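Local coordinates for protein DNA polymerase (PDB 5MDN) that probably catalyses DNA-templated DNA synthesis, adding deoxyribonucleotides to a growing strand with release of diphosphate, as a family B DNA polymerase, at residues 7-12 and 18-23; 22-25 and 29-32; 114-119 and 362-367; 260-263 and 267-270. One frame throughout, in Å; residues are numbered along the deposited sequence.

Interaction 1 of 4, residues 7-12 and 18-23. With MG (magnesium ion), chain C.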
loop_
_atom_site.group_PDB
_atom_site.type_symbol
_atom_site.label_atom_id
_atom_site.label_comp_id
_atom_site.label_asym_id
_atom_site.label_seq_id
_atom_site.Cartn_x
_atom_site.Cartn_y
_atom_site.Cartn_z
ATOM N N ASP A 7 -8.741 -5.788 -16.416
ATOM C CA ASP A 7 -7.309 -5.891 -16.648
ATOM C C ASP A 7 -6.993 -5.423 -18.061
ATOM O O ASP A 7 -7.835 -5.503 -18.960
ATOM C CB ASP A 7 -6.815 -7.332 -16.447
ATOM C CG ASP A 7 -5.309 -7.427 -16.379
ATOM O OD1 ASP A 7 -4.661 -6.391 -16.129
ATOM O OD2 ASP A 7 -4.775 -8.539 -16.577
ATOM N N ALA A 8 -5.773 -4.922 -18.247
ATOM C CA ALA A 8 -5.308 -4.462 -19.547
ATOM C C ALA A 8 -3.907 -4.989 -19.812
ATOM O O ALA A 8 -3.061 -5.006 -18.914
ATOM C CB ALA A 8 -5.317 -2.932 -19.626
ATOM N N THR A 9 -3.665 -5.410 -21.054
ATOM C CA THR A 9 -2.377 -5.939 -21.489
ATOM C C THR A 9 -2.089 -5.418 -22.890
ATOM O O THR A 9 -2.879 -4.668 -23.471
ATOM C CB THR A 9 -2.352 -7.476 -21.483
ATOM O OG1 THR A 9 -3.288 -7.976 -22.447
ATOM C CG2 THR A 9 -2.693 -8.035 -20.105
ATOM N N TYR A 10 -0.941 -5.816 -23.439
ATOM C CA TYR A 10 -0.656 -5.547 -24.841
ATOM C C TYR A 10 0.371 -6.547 -25.350
ATOM O O TYR A 10 1.236 -7.007 -24.600
ATOM C CB TYR A 10 -0.159 -4.110 -25.062
ATOM C CG TYR A 10 1.318 -3.893 -24.807
ATOM C CD1 TYR A 10 1.793 -3.612 -23.532
ATOM C CD2 TYR A 10 2.238 -3.947 -25.849
ATOM C CE1 TYR A 10 3.143 -3.407 -23.301
ATOM C CE2 TYR A 10 3.586 -3.745 -25.628
ATOM C CZ TYR A 10 4.033 -3.473 -24.353
ATOM O OH TYR A 10 5.375 -3.269 -24.127
ATOM N N SER A 11 0.257 -6.873 -26.633
ATOM C CA SER A 11 1.231 -7.678 -27.353
ATOM C C SER A 11 1.761 -6.885 -28.542
ATOM O O SER A 11 1.286 -5.787 -28.849
ATOM C CB SER A 11 0.616 -9.005 -27.818
ATOM O OG SER A 11 -0.449 -8.781 -28.726
ATOM N N VAL A 12 2.756 -7.449 -29.214
ATOM C CA VAL A 12 3.319 -6.869 -30.433
ATOM C C VAL A 12 3.137 -7.909 -31.532
ATOM O O VAL A 12 4.023 -8.728 -31.797
ATOM C CB VAL A 12 4.788 -6.471 -30.269
ATOM C CG1 VAL A 12 5.276 -5.731 -31.505
ATOM C CG2 VAL A 12 4.968 -5.616 -29.023
ATOM N N GLU A 18 -0.604 -4.013 -30.016
ATOM C CA GLU A 18 -2.037 -4.256 -29.926
ATOM C C GLU A 18 -2.456 -4.233 -28.462
ATOM O O GLU A 18 -1.961 -5.034 -27.663
ATOM C CB GLU A 18 -2.377 -5.595 -30.582
ATOM C CG GLU A 18 -3.821 -5.984 -30.516
ATOM C CD GLU A 18 -4.092 -7.310 -31.199
ATOM O OE1 GLU A 18 -3.825 -7.419 -32.415
ATOM O OE2 GLU A 18 -4.571 -8.245 -30.522
ATOM N N VAL A 19 -3.374 -3.329 -28.114
ATOM C CA VAL A 19 -3.833 -3.165 -26.736
ATOM C C VAL A 19 -5.061 -4.035 -26.503
ATOM O O VAL A 19 -6.005 -4.023 -27.303
ATOM C CB VAL A 19 -4.146 -1.689 -26.433
ATOM C CG1 VAL A 19 -4.560 -1.521 -24.980
ATOM C CG2 VAL A 19 -2.953 -0.814 -26.759
ATOM N N ARG A 20 -5.052 -4.787 -25.404
ATOM C CA ARG A 20 -6.182 -5.609 -24.994
ATOM C C ARG A 20 -6.714 -5.130 -23.651
ATOM O O ARG A 20 -5.939 -4.789 -22.751
ATOM C CB ARG A 20 -5.782 -7.084 -24.895
ATOM C CG ARG A 20 -5.142 -7.643 -26.153
ATOM C CD ARG A 20 -5.329 -9.150 -26.234
ATOM N NE ARG A 20 -4.847 -9.694 -27.499
ATOM C CZ ARG A 20 -3.629 -10.197 -27.679
ATOM N NH1 ARG A 20 -2.767 -10.227 -26.672
ATOM N NH2 ARG A 20 -3.273 -10.669 -28.865
ATOM N N VAL A 21 -8.040 -5.102 -23.519
ATOM C CA VAL A 21 -8.709 -4.722 -22.278
ATOM C C VAL A 21 -9.760 -5.779 -21.967
ATOM O O VAL A 21 -10.666 -6.013 -22.775
ATOM C CB VAL A 21 -9.355 -3.327 -22.362
ATOM C CG1 VAL A 21 -9.717 -2.833 -20.972
ATOM C CG2 VAL A 21 -8.428 -2.338 -23.056
ATOM N N PHE A 22 -9.637 -6.417 -20.805
ATOM C CA PHE A 22 -10.558 -7.461 -20.373
ATOM C C PHE A 22 -11.573 -6.884 -19.392
ATOM O O PHE A 22 -11.216 -6.098 -18.508
ATOM C CB PHE A 22 -9.798 -8.618 -19.718
ATOM C CG PHE A 22 -8.719 -9.211 -20.587
ATOM C CD1 PHE A 22 -7.461 -8.633 -20.650
ATOM C CD2 PHE A 22 -8.963 -10.349 -21.339
ATOM C CE1 PHE A 22 -6.467 -9.174 -21.445
ATOM C CE2 PHE A 22 -7.974 -10.895 -22.138
ATOM C CZ PHE A 22 -6.724 -10.307 -22.189
ATOM N N GLY A 23 -12.829 -7.282 -19.539
ATOM C CA GLY A 23 -13.872 -6.716 -18.711
ATOM C C GLY A 23 -15.165 -7.501 -18.770
ATOM O O GLY A 23 -15.197 -8.647 -19.220
HETATM MG MG MG C . -2.359 -6.642 -15.162
#
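Asp7 faces Phe22, Thr9 faces Arg20 and Ser11 faces Glu18 as antiparallel hydrogen-bonded pairs, while Ala8 opposite Val21 and Tyr10 opposite Val19 form the non-hydrogen-bonded pairs between them; the two strands run at 156° to one another. Each hydrogen-bonded pair closes a two-bond ring, and the shortest of the six bonds, Phe22 N to Asp7 O at 2.7 Å, is also nearly straight. Thr9, Arg20 and Phe22 lie on one face. With chi1 at 64°, the Thr9 hydroxyl leans over the other strand: OG1 lies 3.6 Å from Arg20 CB and meets the edge of the Phe22 ring, 3.5 Å from CE1. A branched threonine suits this position, since its oxygen borders the aromatic rim while its methyl packs alongside. Beyond it, Arg20 stretches past Ser11 to the end of the hairpin, where NH2 makes a 3.2 Å salt bridge to OE2 of its strand-mate Glu18; OE1 of that carboxylate is bridged to Arg36. The other face, with Ala8, Tyr10, Val19 and Val21, is mainly apolar. Ala8 and Val19 lie against helix 115-123, and the Tyr10 ring meets Tyr115 edge-to-face. Back on the Thr9 face, Asp7 has CG anti to its amide nitrogen (chi1 -167°), which carries OD1 to the magnesium ion at 2.5 Å; OD1 also takes a weak bond from Ala8 N, while OD2 accepts one from Gly272 N. Asp363 is the second protein ligand. Pairing on both N and O helps fix the Asp7 backbone, and the bonds to the carboxylate probably help hold its rotation.

Interaction 2 of 4, residues 22-25 and 29-32; sequences FGVD and RRVV
Backbone pairing joins Gly23 to Val31 in an antiparallel hydrogen-bonded pair, Gly23 N giving to Val31 O at 3.1 Å and Val31 N to Gly23 O at 3.0 Å. Two residues nearer the turn, Asp25 N donates to Arg29 O, closing the hairpin. Charged groups take over there. The Asp25 carboxylate folds back over the turn, CG lying between its own N and carbonyl carbon (chi1 68°), and uses both oxygens on one residue. OD1 takes the Arg29 amide N-H at 2.7 Å, and Arg29 NE donates to OD2 at 2.9 Å within a salt bridge, from the syn side but well out of the carboxylate plane. Only NE of the guanidinium is gripped, and the planes, 51° apart, do not make a flat two-pronged bridge. Packing contacts complete the hairpin. Val32 CG2 sits over one face of the Phe22 ring, 4.0 Å from its centroid, a CH-pi contact. Val24 lays its CG2 methyl over a face of the Arg30 guanidinium, whose NH2 bridges to Asp225. An aspartate suits the turn because it can reach backbone and side chain together; its negative charge would probably be eased by the Arg29 amide and guanidinium, tying the exposed arginine to a buried partner.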
loop_
_atom_site.group_PDB
_atom_site.type_symbol
_atom_site.label_atom_id
_atom_site.label_comp_id
_atom_site.label_asym_id
_atom_site.label_seq_id
_atom_site.Cartn_x
_atom_site.Cartn_y
_atom_site.Cartn_z
ATOM N N PHE A 22 -9.637 -6.417 -20.805
ATOM C CA PHE A 22 -10.558 -7.461 -20.373
ATOM C C PHE A 22 -11.573 -6.884 -19.392
ATOM O O PHE A 22 -11.216 -6.098 -18.508
ATOM C CB PHE A 22 -9.798 -8.618 -19.718
ATOM C CG PHE A 22 -8.719 -9.211 -20.587
ATOM C CD1 PHE A 22 -7.461 -8.633 -20.650
ATOM C CD2 PHE A 22 -8.963 -10.349 -21.339
ATOM C CE1 PHE A 22 -6.467 -9.174 -21.445
ATOM C CE2 PHE A 22 -7.974 -10.895 -22.138
ATOM C CZ PHE A 22 -6.724 -10.307 -22.189
ATOM N N GLY A 23 -12.829 -7.282 -19.539
ATOM C CA GLY A 23 -13.872 -6.716 -18.711
ATOM C C GLY A 23 -15.165 -7.501 -18.770
ATOM O O GLY A 23 -15.197 -8.647 -19.220
ATOM N N VAL A 24 -16.237 -6.857 -18.306
ATOM C CA VAL A 24 -17.542 -7.488 -18.109
ATOM C C VAL A 24 -18.594 -6.634 -18.808
ATOM O O VAL A 24 -18.979 -5.578 -18.294
ATOM C CB VAL A 24 -17.885 -7.649 -16.622
ATOM C CG1 VAL A 24 -19.279 -8.236 -16.461
ATOM C CG2 VAL A 24 -16.850 -8.523 -15.927
ATOM N N ASP A 25 -19.099 -7.115 -19.942
ATOM C CA ASP A 25 -20.024 -6.328 -20.747
ATOM C C ASP A 25 -21.344 -6.108 -20.003
ATOM O O ASP A 25 -21.565 -6.604 -18.894
ATOM C CB ASP A 25 -20.267 -6.997 -22.098
ATOM C CG ASP A 25 -21.031 -8.299 -21.980
ATOM O OD1 ASP A 25 -21.190 -8.810 -20.851
ATOM O OD2 ASP A 25 -21.497 -8.796 -23.025
ATOM N N ARG A 29 -21.144 -10.954 -19.180
ATOM C CA ARG A 29 -20.240 -11.996 -19.648
ATOM C C ARG A 29 -18.871 -11.394 -19.924
ATOM O O ARG A 29 -18.754 -10.240 -20.344
ATOM C CB ARG A 29 -20.769 -12.685 -20.913
ATOM C CG ARG A 29 -21.219 -11.708 -21.971
ATOM C CD ARG A 29 -21.521 -12.360 -23.303
ATOM N NE ARG A 29 -21.401 -11.387 -24.385
ATOM C CZ ARG A 29 -20.937 -11.665 -25.598
ATOM N NH1 ARG A 29 -20.549 -12.898 -25.896
ATOM N NH2 ARG A 29 -20.865 -10.709 -26.515
ATOM N N ARG A 30 -17.834 -12.192 -19.687
ATOM C CA ARG A 30 -16.464 -11.700 -19.729
ATOM C C ARG A 30 -15.983 -11.658 -21.174
ATOM O O ARG A 30 -15.989 -12.681 -21.865
ATOM C CB ARG A 30 -15.547 -12.578 -18.878
ATOM C CG ARG A 30 -15.642 -12.339 -17.370
ATOM C CD ARG A 30 -16.933 -12.898 -16.776
ATOM N NE ARG A 30 -17.056 -12.619 -15.347
ATOM C CZ ARG A 30 -18.006 -11.858 -14.814
ATOM N NH1 ARG A 30 -18.922 -11.301 -15.592
ATOM N NH2 ARG A 30 -18.042 -11.655 -13.504
ATOM N N VAL A 31 -15.562 -10.478 -21.628
ATOM C CA VAL A 31 -15.136 -10.258 -23.003
ATOM C C VAL A 31 -13.804 -9.518 -22.985
ATOM O O VAL A 31 -13.299 -9.123 -21.935
ATOM C CB VAL A 31 -16.175 -9.469 -23.829
ATOM C CG1 VAL A 31 -17.524 -10.175 -23.814
ATOM C CG2 VAL A 31 -16.304 -8.049 -23.300
ATOM N N VAL A 32 -13.232 -9.343 -24.175
ATOM C CA VAL A 32 -11.961 -8.647 -24.340
ATOM C C VAL A 32 -12.087 -7.684 -25.514
ATOM O O VAL A 32 -12.537 -8.068 -26.600
ATOM C CB VAL A 32 -10.788 -9.629 -24.548
ATOM C CG1 VAL A 32 -11.120 -10.662 -25.618
ATOM C CG2 VAL A 32 -9.514 -8.875 -24.898
#

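Interaction 3 of 4, residues 114-119 and 362-367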
loop_
_atom_site.group_PDB
_atom_site.type_symbol
_atom_site.label_atom_id
_atom_site.label_comp_id
_atom_site.label_asym_id
_atom_site.label_seq_id
_atom_site.Cartn_x
_atom_site.Cartn_y
_atom_site.Cartn_z
ATOM N N ARG A 114 4.218 3.867 -19.360
ATOM C CA ARG A 114 4.011 2.506 -19.839
ATOM C C ARG A 114 2.814 2.451 -20.784
ATOM O O ARG A 114 1.823 3.164 -20.608
ATOM C CB ARG A 114 3.849 1.532 -18.666
ATOM C CG ARG A 114 2.568 1.639 -17.882
ATOM C CD ARG A 114 2.601 0.665 -16.707
ATOM N NE ARG A 114 3.511 1.111 -15.654
ATOM C CZ ARG A 114 3.124 1.461 -14.431
ATOM N NH1 ARG A 114 1.841 1.405 -14.102
ATOM N NH2 ARG A 114 4.016 1.865 -13.538
ATOM N N TYR A 115 2.936 1.601 -21.803
ATOM C CA TYR A 115 2.117 1.718 -23.006
ATOM C C TYR A 115 0.625 1.572 -22.711
ATOM O O TYR A 115 -0.183 2.395 -23.155
ATOM C CB TYR A 115 2.582 0.687 -24.035
ATOM C CG TYR A 115 1.810 0.694 -25.332
ATOM C CD1 TYR A 115 1.826 1.805 -26.165
ATOM C CD2 TYR A 115 1.104 -0.426 -25.750
ATOM C CE1 TYR A 115 1.134 1.815 -27.360
ATOM C CE2 TYR A 115 0.414 -0.427 -26.948
ATOM C CZ TYR A 115 0.431 0.695 -27.747
ATOM O OH TYR A 115 -0.259 0.693 -28.938
ATOM N N TYR A 116 0.230 0.526 -21.977
ATOM C CA TYR A 116 -1.200 0.314 -21.770
ATOM C C TYR A 116 -1.818 1.340 -20.824
ATOM O O TYR A 116 -3.041 1.521 -20.844
ATOM C CB TYR A 116 -1.474 -1.113 -21.279
ATOM C CG TYR A 116 -1.017 -1.444 -19.876
ATOM C CD1 TYR A 116 0.329 -1.607 -19.578
ATOM C CD2 TYR A 116 -1.941 -1.633 -18.855
ATOM C CE1 TYR A 116 0.743 -1.925 -18.298
ATOM C CE2 TYR A 116 -1.537 -1.952 -17.574
ATOM C CZ TYR A 116 -0.194 -2.096 -17.300
ATOM O OH TYR A 116 0.217 -2.412 -16.025
ATOM N N MET A 117 -1.012 2.017 -20.001
ATOM C CA MET A 117 -1.521 3.171 -19.265
ATOM C C MET A 117 -1.652 4.389 -20.173
ATOM O O MET A 117 -2.588 5.183 -20.022
ATOM C CB MET A 117 -0.616 3.488 -18.076
ATOM C CG MET A 117 -0.697 2.487 -16.937
ATOM S SD MET A 117 -2.346 2.367 -16.224
ATOM C CE MET A 117 -2.609 4.056 -15.692
ATOM N N ARG A 118 -0.713 4.555 -21.108
ATOM C CA ARG A 118 -0.825 5.604 -22.119
ATOM C C ARG A 118 -2.141 5.493 -22.881
ATOM O O ARG A 118 -2.820 6.497 -23.123
ATOM C CB ARG A 118 0.361 5.517 -23.080
ATOM C CG ARG A 118 0.422 6.613 -24.132
ATOM C CD ARG A 118 1.059 7.885 -23.594
ATOM N NE ARG A 118 0.087 8.792 -23.001
ATOM C CZ ARG A 118 0.403 9.952 -22.437
ATOM N NH1 ARG A 118 1.668 10.346 -22.393
ATOM N NH2 ARG A 118 -0.545 10.720 -21.918
ATOM N N TYR A 119 -2.510 4.273 -23.278
ATOM C CA TYR A 119 -3.736 4.071 -24.043
ATOM C C TYR A 119 -4.968 4.475 -23.243
ATOM O O TYR A 119 -5.829 5.212 -23.737
ATOM C CB TYR A 119 -3.840 2.613 -24.489
ATOM C CG TYR A 119 -5.111 2.298 -25.242
ATOM C CD1 TYR A 119 -5.208 2.533 -26.607
ATOM C CD2 TYR A 119 -6.214 1.764 -24.589
ATOM C CE1 TYR A 119 -6.370 2.248 -27.298
ATOM C CE2 TYR A 119 -7.378 1.477 -25.270
ATOM C CZ TYR A 119 -7.451 1.720 -26.625
ATOM O OH TYR A 119 -8.611 1.434 -27.307
ATOM N N LEU A 362 -6.961 -2.702 -11.038
ATOM C CA LEU A 362 -7.198 -3.234 -9.702
ATOM C C LEU A 362 -5.984 -3.984 -9.163
ATOM O O LEU A 362 -5.738 -3.973 -7.951
ATOM C CB LEU A 362 -8.430 -4.143 -9.722
ATOM C CG LEU A 362 -9.085 -4.525 -8.395
ATOM C CD1 LEU A 362 -9.163 -3.323 -7.470
ATOM C CD2 LEU A 362 -10.476 -5.088 -8.651
ATOM N N ASP A 363 -5.226 -4.647 -10.040
ATOM C CA ASP A 363 -4.043 -5.379 -9.610
ATOM C C ASP A 363 -2.861 -4.476 -9.272
ATOM O O ASP A 363 -1.864 -4.971 -8.733
ATOM C CB ASP A 363 -3.638 -6.395 -10.685
ATOM C CG ASP A 363 -3.494 -5.775 -12.064
ATOM O OD1 ASP A 363 -2.785 -4.759 -12.205
ATOM O OD2 ASP A 363 -4.102 -6.307 -13.017
ATOM N N GLN A 364 -2.937 -3.178 -9.574
ATOM C CA GLN A 364 -1.838 -2.256 -9.315
ATOM C C GLN A 364 -2.155 -1.161 -8.308
ATOM O O GLN A 364 -1.216 -0.590 -7.739
ATOM C CB GLN A 364 -1.378 -1.584 -10.617
ATOM C CG GLN A 364 -0.679 -2.510 -11.597
ATOM C CD GLN A 364 -0.560 -1.904 -12.981
ATOM O OE1 GLN A 364 -0.841 -2.555 -13.989
ATOM N NE2 GLN A 364 -0.131 -0.651 -13.036
ATOM N N VAL A 365 -3.431 -0.828 -8.099
ATOM C CA VAL A 365 -3.786 0.337 -7.290
ATOM C C VAL A 365 -3.226 0.213 -5.876
ATOM O O VAL A 365 -2.740 1.192 -5.298
ATOM C CB VAL A 365 -5.313 0.547 -7.297
ATOM C CG1 VAL A 365 -6.047 -0.659 -6.714
ATOM C CG2 VAL A 365 -5.677 1.817 -6.541
ATOM N N ALA A 366 -3.276 -0.990 -5.296
ATOM C CA ALA A 366 -2.765 -1.180 -3.942
ATOM C C ALA A 366 -1.254 -1.385 -3.917
ATOM O O ALA A 366 -0.595 -0.974 -2.954
ATOM C CB ALA A 366 -3.466 -2.366 -3.282
ATOM N N ALA A 367 -0.692 -2.016 -4.951
ATOM C CA ALA A 367 0.746 -2.262 -4.978
ATOM C C ALA A 367 1.541 -0.970 -5.101
ATOM O O ALA A 367 2.656 -0.876 -4.573
ATOM C CB ALA A 367 1.094 -3.204 -6.130
#
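Tyr116 and Arg114 reach across from the start of a helix to the amide of Gln364, and these three side chains make up the whole contact. As modelled, the amide approaches the hydroxyl edge of the Tyr116 ring, its plane 74° from that of the ring, a placement that is doubtful in detail. The hydroxyl and OE1 are implausibly close, and Gln364 NE2 lies 3.0 Å from Arg114 NH1, two donors brought together. Amide oxygen and nitrogen are hard to tell apart at this resolution, but exchanging them would not remove the short contact to Tyr116, so the position is uncertain too. A glutamine could in principle suit such neighbours, having both a donor and an acceptor, though no hydrogen bond is clear in the model. Its chain, extended beyond CG, carries the amide to both. Arg114 passes alongside in the opposite sense, bent at chi3 (73°), and its NH2 donates to Tyr265 OH. Further out, Arg114 occupies the N-cap position, and its carbonyl accepts the 2.9 Å bond from Arg118 N that opens helix 115-123. Asp363, a magnesium ligand with Asp7, immediately precedes Gln364, which also touches His267. The contact joins helix 115-123, packed against strand 17-24 through Tyr115 and Tyr119, to the short helical turn 362-365, which rests on helix 326-356, while Arg114 and Met117 lean on Trp376 of helix 370-384.

Interaction 4 of 4, residues 260-263 and 267-270; sequences PQQS and HWSV
A short beta hairpin of the exonuclease domain is closed here, with Gln261 opposite Ser269 as its antiparallel hydrogen-bonded pair and Gln262 opposite Trp268 as the non-hydrogen-bonded one. Ser269 N gives to Gln261 O at 2.7 Å, and Gln261 N returns the bond to Ser269 O at 3.1 Å. Nearer the turn, Ser263 N meets His267 O at 2.7 Å, approaching almost end-on. The Trp268 indole packs on Gln262 and Pro260 within the hairpin and on Pro238 and Ser241 of helix 232-247 beyond. Gln262 CB lies over the centre of its six-membered ring, 3.8 Å from the centroid, in a CH-pi contact. The glutamine's extended chain, CG anti to N (chi1 -178°), then crosses the indole obliquely. Such a hairpin probably corresponds to the one that family B relatives carry in this domain, where it helps steer the primer end between polymerising and editing sites. At the base, Pro260 CB sits 3.8 Å from Trp268 CE3 and also touches Val270 CG2; a ring with no N-H to satisfy suits this place, packed also on Trp237. At the turn the His267 ring lies beside Ser263, CE1 3.4 Å from Ser263 CB, and its ND1 bonds to Val264 O. The same histidine leans on Asp363 and Gln364, and the nearest atoms of the Ser269 side chain and the magnesium ion are about 3 Å apart, although the protein ligands are Asp7 and Asp363.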
loop_
_atom_site.group_PDB
_atom_site.type_symbol
_atom_site.label_atom_id
_atom_site.label_comp_id
_atom_site.label_asym_id
_atom_site.label_seq_id
_atom_site.Cartn_x
_atom_site.Cartn_y
_atom_site.Cartn_z
ATOM N N PRO A 260 1.393 -16.723 -14.456
ATOM C CA PRO A 260 1.596 -15.381 -13.898
ATOM C C PRO A 260 2.984 -14.839 -14.210
ATOM O O PRO A 260 3.969 -15.579 -14.267
ATOM C CB PRO A 260 1.407 -15.593 -12.391
ATOM C CG PRO A 260 0.578 -16.827 -12.283
ATOM C CD PRO A 260 1.035 -17.699 -13.413
ATOM N N GLN A 261 3.047 -13.527 -14.414
ATOM C CA GLN A 261 4.294 -12.811 -14.635
ATOM C C GLN A 261 4.474 -11.775 -13.535
ATOM O O GLN A 261 3.505 -11.138 -13.109
ATOM C CB GLN A 261 4.304 -12.118 -16.005
ATOM C CG GLN A 261 3.952 -13.016 -17.184
ATOM C CD GLN A 261 5.070 -13.975 -17.548
ATOM O OE1 GLN A 261 6.249 -13.672 -17.364
ATOM N NE2 GLN A 261 4.702 -15.130 -18.091
ATOM N N GLN A 262 5.712 -11.607 -13.073
ATOM C CA GLN A 262 6.024 -10.532 -12.139
ATOM C C GLN A 262 6.167 -9.221 -12.902
ATOM O O GLN A 262 6.903 -9.145 -13.892
ATOM C CB GLN A 262 7.306 -10.835 -11.364
ATOM C CG GLN A 262 7.662 -9.768 -10.341
ATOM C CD GLN A 262 8.728 -10.219 -9.360
ATOM O OE1 GLN A 262 9.843 -9.699 -9.361
ATOM N NE2 GLN A 262 8.385 -11.179 -8.508
ATOM N N SER A 263 5.469 -8.187 -12.438
ATOM C CA SER A 263 5.414 -6.933 -13.177
ATOM C C SER A 263 5.730 -5.728 -12.297
ATOM O O SER A 263 6.496 -5.832 -11.332
ATOM C CB SER A 263 4.038 -6.767 -13.826
ATOM O OG SER A 263 3.960 -5.552 -14.552
ATOM N N HIS A 267 4.236 -6.359 -8.277
ATOM C CA HIS A 267 2.971 -7.072 -8.343
ATOM C C HIS A 267 3.046 -8.164 -9.405
ATOM O O HIS A 267 3.862 -8.115 -10.330
ATOM C CB HIS A 267 1.818 -6.112 -8.641
ATOM C CG HIS A 267 1.437 -6.045 -10.089
ATOM N ND1 HIS A 267 2.025 -5.168 -10.976
ATOM C CD2 HIS A 267 0.513 -6.733 -10.801
ATOM C CE1 HIS A 267 1.485 -5.325 -12.171
ATOM N NE2 HIS A 267 0.566 -6.270 -12.092
ATOM N N TRP A 268 2.181 -9.162 -9.262
ATOM C CA TRP A 268 2.155 -10.307 -10.162
ATOM C C TRP A 268 0.915 -10.228 -11.039
ATOM O O TRP A 268 -0.210 -10.181 -10.528
ATOM C CB TRP A 268 2.191 -11.620 -9.380
ATOM C CG TRP A 268 3.573 -11.981 -8.946
ATOM C CD1 TRP A 268 4.297 -11.403 -7.943
ATOM C CD2 TRP A 268 4.418 -12.979 -9.528
ATOM N NE1 TRP A 268 5.534 -11.993 -7.853
ATOM C CE2 TRP A 268 5.634 -12.962 -8.817
ATOM C CE3 TRP A 268 4.263 -13.892 -10.575
ATOM C CZ2 TRP A 268 6.686 -13.822 -9.119
ATOM C CZ3 TRP A 268 5.310 -14.743 -10.875
ATOM C CH2 TRP A 268 6.505 -14.702 -10.150
ATOM N N SER A 269 1.127 -10.209 -12.353
ATOM C CA SER A 269 0.042 -10.088 -13.314
ATOM C C SER A 269 -0.532 -11.461 -13.634
ATOM O O SER A 269 0.214 -12.408 -13.907
ATOM C CB SER A 269 0.532 -9.408 -14.594
ATOM O OG SER A 269 -0.440 -9.500 -15.620
ATOM N N VAL A 270 -1.855 -11.563 -13.598
ATOM C CA VAL A 270 -2.581 -12.732 -14.076
ATOM C C VAL A 270 -3.531 -12.212 -15.146
ATOM O O VAL A 270 -4.578 -11.634 -14.829
ATOM C CB VAL A 270 -3.330 -13.456 -12.952
ATOM C CG1 VAL A 270 -3.963 -14.730 -13.473
ATOM C CG2 VAL A 270 -2.390 -13.761 -11.795
#

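In the fold
Interactions 1 and 2 come first along the chain and share Phe22 and Gly23: strand 17-24 pairs with 5-12 on one side and with 30-35 on the other, in one mixed sheet, their centres 12 Å apart. Interaction 3 spans some 240 residues, tying helix 115-123 to the turn 362-365, and the hairpin of interaction 4 lies within that span in sequence. Their centres are also 12 Å apart, with His267 packing on Gln364. Interactions 1 and 3, 11 Å apart, meet at the magnesium ion bound by Asp7 and Asp363, so the metal links the N-terminal sheet to the short helix 362-365, with the exonuclease hairpin alongside.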